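Local coordinates for protein tail component (Lactobacillus phage J-1, PDB 5LY8) that probably binds carbohydrate receptors on the Lactobacillus casei cell surface, as the second carbohydrate-binding module of the phage's evolved distal tail protein, at residues T104-L116 and G215-Q227. Numbering follows the deposited sequence.
Sequences TNAAEVGRFEFNL and GFSDQRGWSINWQ. With MG (magnesium ion), chain B; MG (magnesium ion), chain C.
Trp222 lies flat against the backbone at Gly110, where the close packing starts. Gly110 CA sits 3.5 Å from the centroid of the indole's five-membered ring and almost on the ring normal, a CH-pi contact over the face; with no side chain on Gly110, nothing holds the ring off. The same face carries on, with Trp222 CE2 3.5 Å from Gly110 C. Turning CG in between the backbone N and the carbonyl carbon (chi1 66°) lays the indole along the strand, while its NE1 donates in the ring plane to a water that also donates to Arg111 O. Next, the Phe112 side chain runs across that of Trp222 at about a right angle, CD2 to CZ2 at 3.9 Å, and the same CD2 meets Ile224 CD1 at 3.6 Å. Farther on, the CE1 corner of Phe114 comes over one face of Trp226, 3.7 Å from NE1 (whose polar partner is Asn98), the side chains passing in opposite directions with the phenyl tilted 48° to the five-membered ring.

Toward the loops the fit is looser and wetter. Val109 N donates to Arg220 O (2.9 Å), but the return bond from Trp222 N to Val109 O is weak, and one water joins Val109 O, Phe216 N and Gln219 O. In the conformer modelled here (one of two) Arg220 CD passes Glu108 CG at 3.9 Å, and the charged ends do not meet; a water links Glu108 OE1 to Ser223 OG. The backbone carbonyls of Ala106 and Glu108 bind a magnesium ion together with Asp130, Ser132 and Asn135.

The contact runs from the end of strand 208-216, a neighbour of 110-118 in one sheet of a concanavalin-like beta sandwich, across to strand 223-238 in the facing sheet, between 11-20 and 94-103.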
loop_
_atom_site.group_PDB
_atom_site.type_symbol
_atom_site.label_atom_id
_atom_site.label_comp_id
_atom_site.label_asym_id
_atom_site.label_seq_id
_atom_site.Cartn_x
_atom_site.Cartn_y
_atom_site.Cartn_z
ATOM N N THR A 104 2.082 1.156 17.131
ATOM C CA THR A 104 0.711 1.253 17.618
ATOM C C THR A 104 0.664 0.962 19.125
ATOM O O THR A 104 1.673 0.625 19.774
ATOM C CB THR A 104 -0.252 0.401 16.729
ATOM O OG1 THR A 104 -1.639 0.649 17.066
ATOM C CG2 THR A 104 0.033 -1.110 16.791
ATOM N N ASN A 105 -0.564 0.987 19.578
ATOM C CA ASN A 105 -0.836 0.830 21.006
ATOM C C ASN A 105 -2.267 0.437 21.151
ATOM O O ASN A 105 -3.038 0.405 20.178
ATOM C CB ASN A 105 -0.449 1.987 21.947
ATOM C CG ASN A 105 0.964 2.425 22.158
ATOM O OD1 ASN A 105 1.251 3.620 22.097
ATOM N ND2 ASN A 105 1.786 1.550 22.715
ATOM N N ALA A 106 -2.624 -0.151 22.276
ATOM C CA ALA A 106 -3.972 -0.623 22.359
ATOM C C ALA A 106 -5.013 0.382 21.903
ATOM O O ALA A 106 -5.796 0.045 21.028
ATOM C CB ALA A 106 -4.272 -1.118 23.766
ATOM N N ALA A 107 -4.950 1.634 22.381
ATOM C CA ALA A 107 -5.992 2.620 22.109
ATOM C C ALA A 107 -5.943 3.203 20.706
ATOM O O ALA A 107 -6.891 3.845 20.268
ATOM C CB ALA A 107 -5.926 3.743 23.144
ATOM N N GLU A 108 -4.838 2.962 19.981
ATOM C CA GLU A 108 -4.640 3.522 18.648
ATOM C C GLU A 108 -5.269 2.678 17.565
ATOM O O GLU A 108 -5.277 1.442 17.641
ATOM C CB GLU A 108 -3.157 3.751 18.383
ATOM C CG GLU A 108 -2.545 4.734 19.374
ATOM C CD GLU A 108 -1.048 4.918 19.269
ATOM O OE1 GLU A 108 -0.411 4.329 18.377
ATOM O OE2 GLU A 108 -0.495 5.631 20.140
ATOM N N VAL A 109 -5.739 3.367 16.502
ATOM C CA VAL A 109 -6.382 2.756 15.343
ATOM C C VAL A 109 -5.795 3.378 14.088
ATOM O O VAL A 109 -5.665 4.613 14.004
ATOM C CB VAL A 109 -7.927 2.941 15.409
ATOM C CG1 VAL A 109 -8.623 2.602 14.096
ATOM C CG2 VAL A 109 -8.517 2.123 16.560
ATOM N N GLY A 110 -5.489 2.562 13.093
ATOM C CA GLY A 110 -4.989 3.137 11.856
ATOM C C GLY A 110 -4.904 2.088 10.787
ATOM O O GLY A 110 -4.952 0.892 11.067
ATOM N N ARG A 111 -4.774 2.538 9.546
ATOM C CA ARG A 111 -4.677 1.656 8.391
ATOM C C ARG A 111 -3.811 2.326 7.352
ATOM O O ARG A 111 -3.871 3.548 7.199
ATOM C CB ARG A 111 -6.102 1.411 7.801
ATOM C CG ARG A 111 -6.154 0.702 6.460
ATOM C CD ARG A 111 -7.610 0.548 5.989
ATOM N NE ARG A 111 -7.698 -0.328 4.815
ATOM C CZ ARG A 111 -7.732 -1.644 4.855
ATOM N NH1 ARG A 111 -7.751 -2.280 6.025
ATOM N NH2 ARG A 111 -7.730 -2.342 3.737
ATOM N N PHE A 112 -3.060 1.522 6.579
ATOM C CA PHE A 112 -2.514 2.012 5.320
ATOM C C PHE A 112 -2.787 1.012 4.227
ATOM O O PHE A 112 -2.926 -0.186 4.488
ATOM C CB PHE A 112 -1.032 2.431 5.358
ATOM C CG PHE A 112 -0.008 1.370 5.646
ATOM C CD1 PHE A 112 0.261 0.367 4.721
ATOM C CD2 PHE A 112 0.795 1.452 6.773
ATOM C CE1 PHE A 112 1.256 -0.584 4.968
ATOM C CE2 PHE A 112 1.828 0.536 6.984
ATOM C CZ PHE A 112 2.065 -0.460 6.071
ATOM N N GLU A 113 -2.903 1.531 3.003
ATOM C CA GLU A 113 -3.008 0.742 1.783
ATOM C C GLU A 113 -1.964 1.206 0.808
ATOM O O GLU A 113 -1.818 2.415 0.586
ATOM C CB GLU A 113 -4.386 0.877 1.122
ATOM C CG GLU A 113 -5.513 0.281 1.937
ATOM C CD GLU A 113 -6.868 0.375 1.274
ATOM O OE1 GLU A 113 -6.962 0.849 0.111
ATOM O OE2 GLU A 113 -7.857 -0.019 1.945
ATOM N N PHE A 114 -1.271 0.247 0.184
ATOM C CA PHE A 114 -0.426 0.483 -0.983
ATOM C C PHE A 114 -1.073 -0.325 -2.104
ATOM O O PHE A 114 -1.105 -1.565 -2.056
ATOM C CB PHE A 114 1.032 0.102 -0.748
ATOM C CG PHE A 114 1.696 1.032 0.244
ATOM C CD1 PHE A 114 1.930 2.352 -0.080
ATOM C CD2 PHE A 114 2.030 0.597 1.514
ATOM C CE1 PHE A 114 2.515 3.230 0.848
ATOM C CE2 PHE A 114 2.634 1.470 2.442
ATOM C CZ PHE A 114 2.884 2.778 2.092
ATOM N N ASN A 115 -1.637 0.393 -3.091
ATOM C CA ASN A 115 -2.468 -0.187 -4.131
ATOM C C ASN A 115 -1.932 0.027 -5.511
ATOM O O ASN A 115 -1.393 1.100 -5.812
ATOM C CB ASN A 115 -3.861 0.498 -4.064
ATOM C CG ASN A 115 -4.558 0.281 -2.750
ATOM O OD1 ASN A 115 -4.259 -0.681 -2.046
ATOM N ND2 ASN A 115 -5.464 1.171 -2.379
ATOM N N LEU A 116 -2.111 -0.995 -6.357
ATOM C CA LEU A 116 -1.825 -0.927 -7.790
ATOM C C LEU A 116 -3.164 -1.098 -8.490
ATOM O O LEU A 116 -3.972 -1.962 -8.112
ATOM C CB LEU A 116 -0.820 -1.992 -8.214
ATOM C CG LEU A 116 0.569 -1.778 -7.599
ATOM C CD1 LEU A 116 1.430 -2.978 -7.804
ATOM C CD2 LEU A 116 1.264 -0.516 -8.152
ATOM N N GLY A 215 -7.394 7.167 9.258
ATOM C CA GLY A 215 -7.830 6.853 10.609
ATOM C C GLY A 215 -9.327 6.583 10.578
ATOM O O GLY A 215 -9.976 6.758 9.542
ATOM N N PHE A 216 -9.894 6.138 11.690
ATOM C CA PHE A 216 -11.328 5.854 11.712
ATOM C C PHE A 216 -12.007 6.734 12.738
ATOM O O PHE A 216 -11.663 6.688 13.926
ATOM C CB PHE A 216 -11.605 4.390 12.095
ATOM C CG PHE A 216 -13.074 4.052 11.950
ATOM C CD1 PHE A 216 -13.630 3.824 10.698
ATOM C CD2 PHE A 216 -13.913 4.043 13.048
ATOM C CE1 PHE A 216 -14.992 3.568 10.550
ATOM C CE2 PHE A 216 -15.275 3.769 12.899
ATOM C CZ PHE A 216 -15.807 3.561 11.644
ATOM N N SER A 217 -13.044 7.477 12.300
ATOM C CA SER A 217 -13.906 8.277 13.182
ATOM C C SER A 217 -13.063 9.194 14.079
ATOM O O SER A 217 -12.090 9.768 13.567
ATOM C CB SER A 217 -14.797 7.329 13.986
ATOM O OG SER A 217 -15.745 8.049 14.760
ATOM N N ASP A 218 -13.338 9.213 15.402
ATOM C CA ASP A 218 -12.621 10.018 16.400
ATOM C C ASP A 218 -11.716 9.181 17.242
ATOM O O ASP A 218 -11.407 9.551 18.372
ATOM C CB ASP A 218 -13.611 10.817 17.296
ATOM C CG ASP A 218 -14.513 10.005 18.201
ATOM O OD1 ASP A 218 -14.576 8.769 18.032
ATOM O OD2 ASP A 218 -15.209 10.615 19.052
ATOM N N GLN A 219 -11.283 8.052 16.712
ATOM C CA GLN A 219 -10.368 7.223 17.462
ATOM C C GLN A 219 -8.978 7.776 17.303
ATOM O O GLN A 219 -8.633 8.276 16.215
ATOM C CB GLN A 219 -10.428 5.795 16.941
ATOM C CG GLN A 219 -11.828 5.239 17.162
ATOM C CD GLN A 219 -11.925 3.794 16.874
ATOM O OE1 GLN A 219 -12.264 2.989 17.744
ATOM N NE2 GLN A 219 -11.708 3.451 15.632
ATOM N N ARG A 220 -8.168 7.696 18.365
ATOM C CA ARG A 220 -6.794 8.171 18.278
ATOM C C ARG A 220 -6.017 7.352 17.263
ATOM O O ARG A 220 -6.253 6.150 17.111
ATOM C CB ARG A 220 -6.090 8.279 19.638
ATOM C CG ARG A 220 -5.689 6.979 20.294
ATOM C CD ARG A 220 -4.719 7.226 21.438
ATOM N NE ARG A 220 -5.326 8.013 22.509
ATOM C CZ ARG A 220 -4.660 8.511 23.547
ATOM N NH1 ARG A 220 -3.354 8.321 23.659
ATOM N NH2 ARG A 220 -5.293 9.222 24.471
ATOM N N GLY A 221 -5.164 8.033 16.522
ATOM C CA GLY A 221 -4.410 7.391 15.460
ATOM C C GLY A 221 -3.161 6.687 15.894
ATOM O O GLY A 221 -2.523 7.059 16.885
ATOM N N TRP A 222 -2.746 5.728 15.096
ATOM C CA TRP A 222 -1.465 5.090 15.296
ATOM C C TRP A 222 -0.327 6.010 14.817
ATOM O O TRP A 222 -0.593 7.084 14.262
ATOM C CB TRP A 222 -1.437 3.706 14.631
ATOM C CG TRP A 222 -1.515 3.623 13.132
ATOM C CD1 TRP A 222 -1.635 4.643 12.223
ATOM C CD2 TRP A 222 -1.420 2.420 12.371
ATOM N NE1 TRP A 222 -1.637 4.135 10.938
ATOM C CE2 TRP A 222 -1.491 2.773 11.005
ATOM C CE3 TRP A 222 -1.267 1.067 12.713
ATOM C CZ2 TRP A 222 -1.419 1.816 9.981
ATOM C CZ3 TRP A 222 -1.197 0.127 11.699
ATOM C CH2 TRP A 222 -1.284 0.505 10.358
ATOM N N SER A 223 0.922 5.591 15.039
ATOM C CA SER A 223 2.064 6.382 14.578
ATOM C C SER A 223 2.489 5.841 13.237
ATOM O O SER A 223 2.774 4.660 13.102
ATOM C CB SER A 223 3.222 6.296 15.557
ATOM O OG SER A 223 2.875 6.889 16.803
ATOM N N ILE A 224 2.439 6.695 12.200
ATOM C CA ILE A 224 2.746 6.239 10.861
ATOM C C ILE A 224 3.488 7.291 10.080
ATOM O O ILE A 224 3.102 8.455 10.088
ATOM C CB ILE A 224 1.420 5.818 10.135
ATOM C CG1 ILE A 224 1.645 5.320 8.700
ATOM C CG2 ILE A 224 0.353 6.918 10.155
ATOM C CD1 ILE A 224 2.505 4.100 8.586
ATOM N N ASN A 225 4.561 6.873 9.396
ATOM C CA ASN A 225 5.224 7.771 8.483
ATOM C C ASN A 225 5.726 6.984 7.279
ATOM O O ASN A 225 5.845 5.754 7.350
ATOM C CB ASN A 225 6.267 8.649 9.168
ATOM C CG ASN A 225 7.492 7.962 9.659
ATOM O OD1 ASN A 225 8.193 7.300 8.884
ATOM N ND2 ASN A 225 7.756 8.088 10.959
ATOM N N TRP A 226 5.953 7.672 6.158
ATOM C CA TRP A 226 6.231 7.046 4.865
ATOM C C TRP A 226 7.514 7.677 4.369
ATOM O O TRP A 226 7.584 8.894 4.169
ATOM C CB TRP A 226 5.040 7.367 3.977
ATOM C CG TRP A 226 5.054 6.844 2.572
ATOM C CD1 TRP A 226 5.676 5.721 2.092
ATOM C CD2 TRP A 226 4.295 7.385 1.486
ATOM N NE1 TRP A 226 5.347 5.537 0.761
ATOM C CE2 TRP A 226 4.511 6.554 0.369
ATOM C CE3 TRP A 226 3.479 8.520 1.339
ATOM C CZ2 TRP A 226 3.944 6.830 -0.881
ATOM C CZ3 TRP A 226 2.897 8.779 0.114
ATOM C CH2 TRP A 226 3.133 7.945 -0.982
ATOM N N GLN A 227 8.577 6.864 4.261
ATOM C CA GLN A 227 9.927 7.390 4.048
ATOM C C GLN A 227 10.448 7.281 2.629
ATOM O O GLN A 227 11.414 7.972 2.294
ATOM C CB GLN A 227 10.934 6.737 5.024
ATOM C CG GLN A 227 10.408 6.713 6.470
ATOM C CD GLN A 227 11.441 6.624 7.569
ATOM O OE1 GLN A 227 12.667 6.486 7.323
ATOM N NE2 GLN A 227 10.946 6.748 8.813
HETATM MG MG MG B . -5.292 -0.649 18.665
HETATM MG MG MG C . 13.081 9.599 2.350
HETATM O O HOH W 1 -9.041 5.651 20.529
HETATM O O HOH W 2 2.205 4.908 18.591
HETATM O O HOH W 3 -2.414 8.334 19.216
HETATM O O HOH W 4 -7.982 6.301 13.881
HETATM O O HOH W 5 -2.294 5.428 8.432
HETATM O O HOH W 6 15.144 10.972 2.115
HETATM O O HOH W 7 14.532 8.807 4.144
HETATM O O HOH W 8 14.271 8.014 0.944
#